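Local coordinates for protein 3,4-dihydroxy-2-butanone 4-phosphate synthase (Candida albicans, PDB 1TKS) that catalyses the conversion of D-ribulose 5-phosphate to formate and 3,4-dihydroxy-2-butanone 4-phosphate in riboflavin biosynthesis, at residues E45-L50 / D105-T110; S55-V60 / T85-T90. One frame throughout, in Å; residues are numbered along the deposited sequence.

How the contacts relate
Contact 1, between helices 44-52 and 103-114, encloses contact 2 along the chain, because 55-60 and 85-90 both lie in the connection between the two helices. The centres of the two contacts are 14 Å apart, and 55-60 makes the junction. Arg-106 NH1 meets Gly-56 O at 2.9 Å in a probable hydrogen bond, while Met-47 CE packs on Val-58 CG2 at 3.5 Å. Further along, Thr-110 OG1 lies 3.5 Å from Val-60 CG2. Contact 1 lies away from the likely substrate and metal sites. Contact 2 is nearer: Thr-85 and Thr-146 are likely D-ribulose 5-phosphate-binding residues, and the Cys-59 side chain is about 7 Å from that of Thr-146. Both contacts also touch the second subunit.

Contact 1: E45-L50 / D105-T110; sequences EKMAFL and DRALTT
Met-47 and Ala-107 mark the closest backbone approach of segments 45-50 and 105-110, with 5.8 Å between the CA of Met-47 and the CA of Ala-107. Both segments are helical, lying inside helices 44-52 and 103-114, and the motif is buried helix-helix packing in the alpha/beta fold of the DHBP synthase family. The interface is small, 137 Å² in all, and three buried side chains make it. The CB atoms of all three point toward the opposite helix. The methyl of Ala-107 permits the short spacing: its CB sits 3.9 Å from Met-47 CB, so the two helices meet at the very base of the side chains. Beyond that point the methionine bends, so that its thioether crosses the root of Arg-106. With chi1 at 177° its CG stands anti to the backbone N, and bends at chi2 and chi3 carry the chain past Arg-106 CB, which lies 4.1 Å from Met-47 CG and 4.2 Å from Met-47 SD. The two side chains cross at about a right angle, and the arginine contributes only its aliphatic root to this pairing. Its guanidinium group is held elsewhere, by Gly-56 O through NH1 and by Ser-55 O of the second subunit through NH2, which ties helix 103-114 to the dimer interface. Arg-106, Thr-109 and Thr-110 all rest on Ile-129 of strand 129-134. Within the helix, Arg-106 O accepts two bonds from opposite faces of its carbonyl plane: Thr-110 N at 3.0 Å, and Thr-110 OG1 at 2.8 Å, the hydroxyl being tilted 28° from that plane.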
loop_
_atom_site.group_PDB
_atom_site.type_symbol
_atom_site.label_atom_id
_atom_site.label_comp_id
_atom_site.label_asym_id
_atom_site.label_seq_id
_atom_site.Cartn_x
_atom_site.Cartn_y
_atom_site.Cartn_z
ATOM N N GLU B 45 -0.899 -16.981 0.398
ATOM C CA GLU B 45 -0.433 -17.016 1.778
ATOM C C GLU B 45 0.816 -16.167 1.979
ATOM O O GLU B 45 0.939 -15.463 2.982
ATOM C CB GLU B 45 -0.124 -18.449 2.224
ATOM C CG GLU B 45 -1.301 -19.417 2.241
ATOM C CD GLU B 45 -1.773 -19.815 0.855
ATOM O OE1 GLU B 45 -0.998 -19.672 -0.115
ATOM O OE2 GLU B 45 -2.920 -20.290 0.739
ATOM N N LYS B 46 1.747 -16.227 1.032
ATOM C CA LYS B 46 2.982 -15.458 1.153
ATOM C C LYS B 46 2.735 -13.965 1.020
ATOM O O LYS B 46 3.427 -13.157 1.648
ATOM C CB LYS B 46 3.999 -15.935 0.117
ATOM C CG LYS B 46 4.594 -17.290 0.468
ATOM C CD LYS B 46 5.402 -17.875 -0.673
ATOM C CE LYS B 46 6.118 -19.136 -0.220
ATOM N NZ LYS B 46 6.901 -19.766 -1.311
ATOM N N MET B 47 1.748 -13.600 0.206
ATOM C CA MET B 47 1.397 -12.192 0.037
ATOM C C MET B 47 0.715 -11.715 1.319
ATOM O O MET B 47 0.911 -10.584 1.761
ATOM C CB MET B 47 0.446 -11.996 -1.147
ATOM C CG MET B 47 -0.004 -10.545 -1.325
ATOM S SD MET B 47 1.320 -9.371 -1.741
ATOM C CE MET B 47 1.892 -8.827 -0.193
ATOM N N ALA B 48 -0.099 -12.583 1.912
ATOM C CA ALA B 48 -0.783 -12.223 3.144
ATOM C C ALA B 48 0.270 -11.979 4.223
ATOM O O ALA B 48 0.127 -11.082 5.055
ATOM C CB ALA B 48 -1.736 -13.331 3.575
ATOM N N PHE B 49 1.331 -12.784 4.201
ATOM C CA PHE B 49 2.419 -12.659 5.162
ATOM C C PHE B 49 3.138 -11.337 4.930
ATOM O O PHE B 49 3.383 -10.575 5.871
ATOM C CB PHE B 49 3.403 -13.819 4.995
ATOM C CG PHE B 49 4.541 -13.803 5.980
ATOM C CD1 PHE B 49 4.403 -14.388 7.236
ATOM C CD2 PHE B 49 5.762 -13.226 5.637
ATOM C CE1 PHE B 49 5.469 -14.399 8.140
ATOM C CE2 PHE B 49 6.831 -13.231 6.532
ATOM C CZ PHE B 49 6.685 -13.824 7.789
ATOM N N LEU B 50 3.466 -11.059 3.673
ATOM C CA LEU B 50 4.158 -9.822 3.327
ATOM C C LEU B 50 3.366 -8.600 3.792
ATOM O O LEU B 50 3.918 -7.700 4.415
ATOM C CB LEU B 50 4.391 -9.756 1.807
ATOM C CG LEU B 50 5.117 -8.507 1.292
ATOM C CD1 LEU B 50 6.479 -8.374 1.978
ATOM C CD2 LEU B 50 5.298 -8.601 -0.214
ATOM N N ASP B 105 -5.518 -11.652 -5.061
ATOM C CA ASP B 105 -5.413 -10.837 -6.262
ATOM C C ASP B 105 -4.032 -10.212 -6.443
ATOM O O ASP B 105 -3.462 -10.270 -7.538
ATOM C CB ASP B 105 -6.487 -9.745 -6.257
ATOM C CG ASP B 105 -7.893 -10.297 -6.494
ATOM O OD1 ASP B 105 -8.060 -11.532 -6.554
ATOM O OD2 ASP B 105 -8.828 -9.483 -6.617
ATOM N N ARG B 106 -3.485 -9.616 -5.388
ATOM C CA ARG B 106 -2.163 -9.010 -5.504
ATOM C C ARG B 106 -1.103 -10.057 -5.808
ATOM O O ARG B 106 -0.165 -9.787 -6.556
ATOM C CB ARG B 106 -1.803 -8.207 -4.243
ATOM C CG ARG B 106 -2.460 -6.831 -4.235
ATOM C CD ARG B 106 -1.787 -5.845 -3.298
ATOM N NE ARG B 106 -2.226 -5.971 -1.911
ATOM C CZ ARG B 106 -1.811 -5.167 -0.936
ATOM N NH1 ARG B 106 -0.949 -4.194 -1.209
ATOM N NH2 ARG B 106 -2.261 -5.319 0.302
ATOM N N ALA B 107 -1.255 -11.257 -5.256
ATOM C CA ALA B 107 -0.294 -12.319 -5.522
ATOM C C ALA B 107 -0.411 -12.756 -6.983
ATOM O O ALA B 107 0.598 -12.963 -7.657
ATOM C CB ALA B 107 -0.546 -13.504 -4.594
ATOM N N LEU B 108 -1.645 -12.889 -7.467
ATOM C CA LEU B 108 -1.885 -13.297 -8.851
ATOM C C LEU B 108 -1.314 -12.267 -9.815
ATOM O O LEU B 108 -0.681 -12.620 -10.807
ATOM C CB LEU B 108 -3.390 -13.475 -9.109
ATOM C CG LEU B 108 -3.881 -13.769 -10.534
ATOM C CD1 LEU B 108 -3.163 -14.991 -11.100
ATOM C CD2 LEU B 108 -5.394 -14.008 -10.521
ATOM N N THR B 109 -1.533 -10.991 -9.522
ATOM C CA THR B 109 -1.018 -9.939 -10.383
ATOM C C THR B 109 0.508 -9.973 -10.400
ATOM O O THR B 109 1.130 -9.831 -11.454
ATOM C CB THR B 109 -1.500 -8.556 -9.910
ATOM O OG1 THR B 109 -2.920 -8.474 -10.076
ATOM C CG2 THR B 109 -0.833 -7.446 -10.711
ATOM N N THR B 110 1.109 -10.168 -9.231
ATOM C CA THR B 110 2.560 -10.216 -9.130
ATOM C C THR B 110 3.145 -11.372 -9.946
ATOM O O THR B 110 4.118 -11.187 -10.682
ATOM C CB THR B 110 3.000 -10.328 -7.657
ATOM O OG1 THR B 110 2.535 -9.173 -6.945
ATOM C CG2 THR B 110 4.512 -10.401 -7.550
#

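Contact 2: S55-V60 / T85-T90; sequences SGYVCV and TAYTIT
Ser-55 OG is gripped twice: Tyr-57 N donates to it at 3.1 Å, with an N-H...O angle of 162°, and Glu-166 supplies a second hydrogen bond through OE2. The first closes an ST turn in front of Tyr-57, the centre of an inverse gamma turn whose Val-58 N to Gly-56 O bond is weak. Segment 55-60 then enters strand 59-63, whereas 85-90 lies in the loop before strand 91-93. The Tyr-87 ring spans the gap, although 8.8 Å separates the CA atoms of Cys-59 and Tyr-87. Its CG stands anti to the carbonyl carbon (chi1 -62°), which swings the ring toward 55-60 though CB itself does not point there. Tyr-87 OH lies in the plane of the Tyr-57 ring, at its edge, 3.8 Å from Tyr-57 CE2. That carbon is 3.9 Å from Tyr-87 CE2, and the two side chains cross obliquely. Cys-59 SG makes a sulfur-aromatic contact at the edge of the Tyr-87 ring, 76° off its normal and 4.1 Å from Tyr-87 CE2. Over one face of this ring, offset toward the rim, stands the carbonyl oxygen of Thr-85, a probable substrate-binding residue. Gly-127 and Pro-126 of the second subunit pack on Tyr-57 and Tyr-87 respectively. With two phenol rings and a thiol meeting, this pairing rests on shape and dispersion; directional bonds holding 85-90, such as Thr-90 OG1 to Gly-127 N, lie outside it.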
loop_
_atom_site.group_PDB
_atom_site.type_symbol
_atom_site.label_atom_id
_atom_site.label_comp_id
_atom_site.label_asym_id
_atom_site.label_seq_id
_atom_site.Cartn_x
_atom_site.Cartn_y
_atom_site.Cartn_z
ATOM N N SER B 55 4.503 -2.369 5.300
ATOM C CA SER B 55 3.756 -1.137 5.084
ATOM C C SER B 55 2.544 -1.374 4.203
ATOM O O SER B 55 1.657 -0.530 4.142
ATOM C CB SER B 55 4.637 -0.090 4.401
ATOM O OG SER B 55 4.730 -0.368 3.007
ATOM N N GLY B 56 2.525 -2.505 3.504
ATOM C CA GLY B 56 1.408 -2.809 2.628
ATOM C C GLY B 56 1.492 -2.159 1.257
ATOM O O GLY B 56 0.703 -2.483 0.373
ATOM N N TYR B 57 2.433 -1.235 1.080
ATOM C CA TYR B 57 2.632 -0.560 -0.205
ATOM C C TYR B 57 3.502 -1.535 -0.997
ATOM O O TYR B 57 4.689 -1.300 -1.207
ATOM C CB TYR B 57 3.372 0.770 0.016
ATOM C CG TYR B 57 3.085 1.841 -1.016
ATOM C CD1 TYR B 57 1.795 2.337 -1.186
ATOM C CD2 TYR B 57 4.105 2.376 -1.804
ATOM C CE1 TYR B 57 1.523 3.341 -2.112
ATOM C CE2 TYR B 57 3.841 3.384 -2.738
ATOM C CZ TYR B 57 2.551 3.859 -2.884
ATOM O OH TYR B 57 2.270 4.859 -3.790
ATOM N N VAL B 58 2.892 -2.636 -1.429
ATOM C CA VAL B 58 3.606 -3.696 -2.136
ATOM C C VAL B 58 3.992 -3.362 -3.570
ATOM O O VAL B 58 3.140 -3.048 -4.406
ATOM C CB VAL B 58 2.787 -5.010 -2.106
ATOM C CG1 VAL B 58 3.534 -6.117 -2.829
ATOM C CG2 VAL B 58 2.534 -5.423 -0.655
ATOM N N CYS B 59 5.291 -3.454 -3.839
ATOM C CA CYS B 59 5.852 -3.146 -5.147
ATOM C C CYS B 59 6.422 -4.368 -5.854
ATOM O O CYS B 59 6.849 -5.333 -5.217
ATOM C CB CYS B 59 6.937 -2.078 -4.996
ATOM S SG CYS B 59 6.330 -0.506 -4.321
ATOM N N VAL B 60 6.429 -4.312 -7.181
ATOM C CA VAL B 60 6.936 -5.412 -7.977
ATOM C C VAL B 60 8.034 -4.955 -8.933
ATOM O O VAL B 60 7.761 -4.466 -10.029
ATOM C CB VAL B 60 5.797 -6.091 -8.775
ATOM C CG1 VAL B 60 6.363 -7.176 -9.680
ATOM C CG2 VAL B 60 4.777 -6.694 -7.810
ATOM N N THR B 85 11.020 5.855 -5.915
ATOM C CA THR B 85 10.339 6.390 -7.093
ATOM C C THR B 85 10.464 5.456 -8.299
ATOM O O THR B 85 10.442 4.235 -8.146
ATOM C CB THR B 85 10.868 7.807 -7.453
ATOM O OG1 THR B 85 10.106 8.345 -8.542
ATOM C CG2 THR B 85 12.335 7.758 -7.838
ATOM N N ALA B 86 10.591 6.021 -9.495
ATOM C CA ALA B 86 10.701 5.213 -10.706
ATOM C C ALA B 86 9.513 4.254 -10.815
ATOM O O ALA B 86 9.621 3.164 -11.384
ATOM C CB ALA B 86 12.011 4.430 -10.701
ATOM N N TYR B 87 8.382 4.667 -10.253
ATOM C CA TYR B 87 7.164 3.865 -10.294
ATOM C C TYR B 87 6.561 3.902 -11.688
ATOM O O TYR B 87 6.802 4.838 -12.450
ATOM C CB TYR B 87 6.104 4.424 -9.343
ATOM C CG TYR B 87 6.466 4.429 -7.883
ATOM C CD1 TYR B 87 7.117 5.521 -7.309
ATOM C CD2 TYR B 87 6.130 3.354 -7.064
ATOM C CE1 TYR B 87 7.419 5.544 -5.953
ATOM C CE2 TYR B 87 6.428 3.363 -5.710
ATOM C CZ TYR B 87 7.069 4.459 -5.159
ATOM O OH TYR B 87 7.355 4.479 -3.816
ATOM N N THR B 88 5.769 2.886 -12.013
ATOM C CA THR B 88 5.076 2.842 -13.296
ATOM C C THR B 88 3.611 2.969 -12.907
ATOM O O THR B 88 3.283 2.992 -11.716
ATOM C CB THR B 88 5.245 1.488 -14.031
ATOM O OG1 THR B 88 4.433 0.487 -13.402
ATOM C CG2 THR B 88 6.690 1.047 -14.008
ATOM N N ILE B 89 2.733 3.066 -13.896
ATOM C CA ILE B 89 1.307 3.145 -13.617
ATOM C C ILE B 89 0.970 1.835 -12.906
ATOM O O ILE B 89 1.532 0.792 -13.227
ATOM C CB ILE B 89 0.503 3.246 -14.921
ATOM C CG1 ILE B 89 1.059 4.387 -15.769
ATOM C CG2 ILE B 89 -0.974 3.465 -14.618
ATOM C CD1 ILE B 89 0.526 4.418 -17.185
ATOM N N THR B 90 0.076 1.887 -11.928
ATOM C CA THR B 90 -0.292 0.683 -11.191
ATOM C C THR B 90 -1.132 -0.242 -12.061
ATOM O O THR B 90 -1.649 0.177 -13.094
ATOM C CB THR B 90 -1.074 1.029 -9.923
ATOM O OG1 THR B 90 -2.226 1.805 -10.270
ATOM C CG2 THR B 90 -0.199 1.825 -8.966
#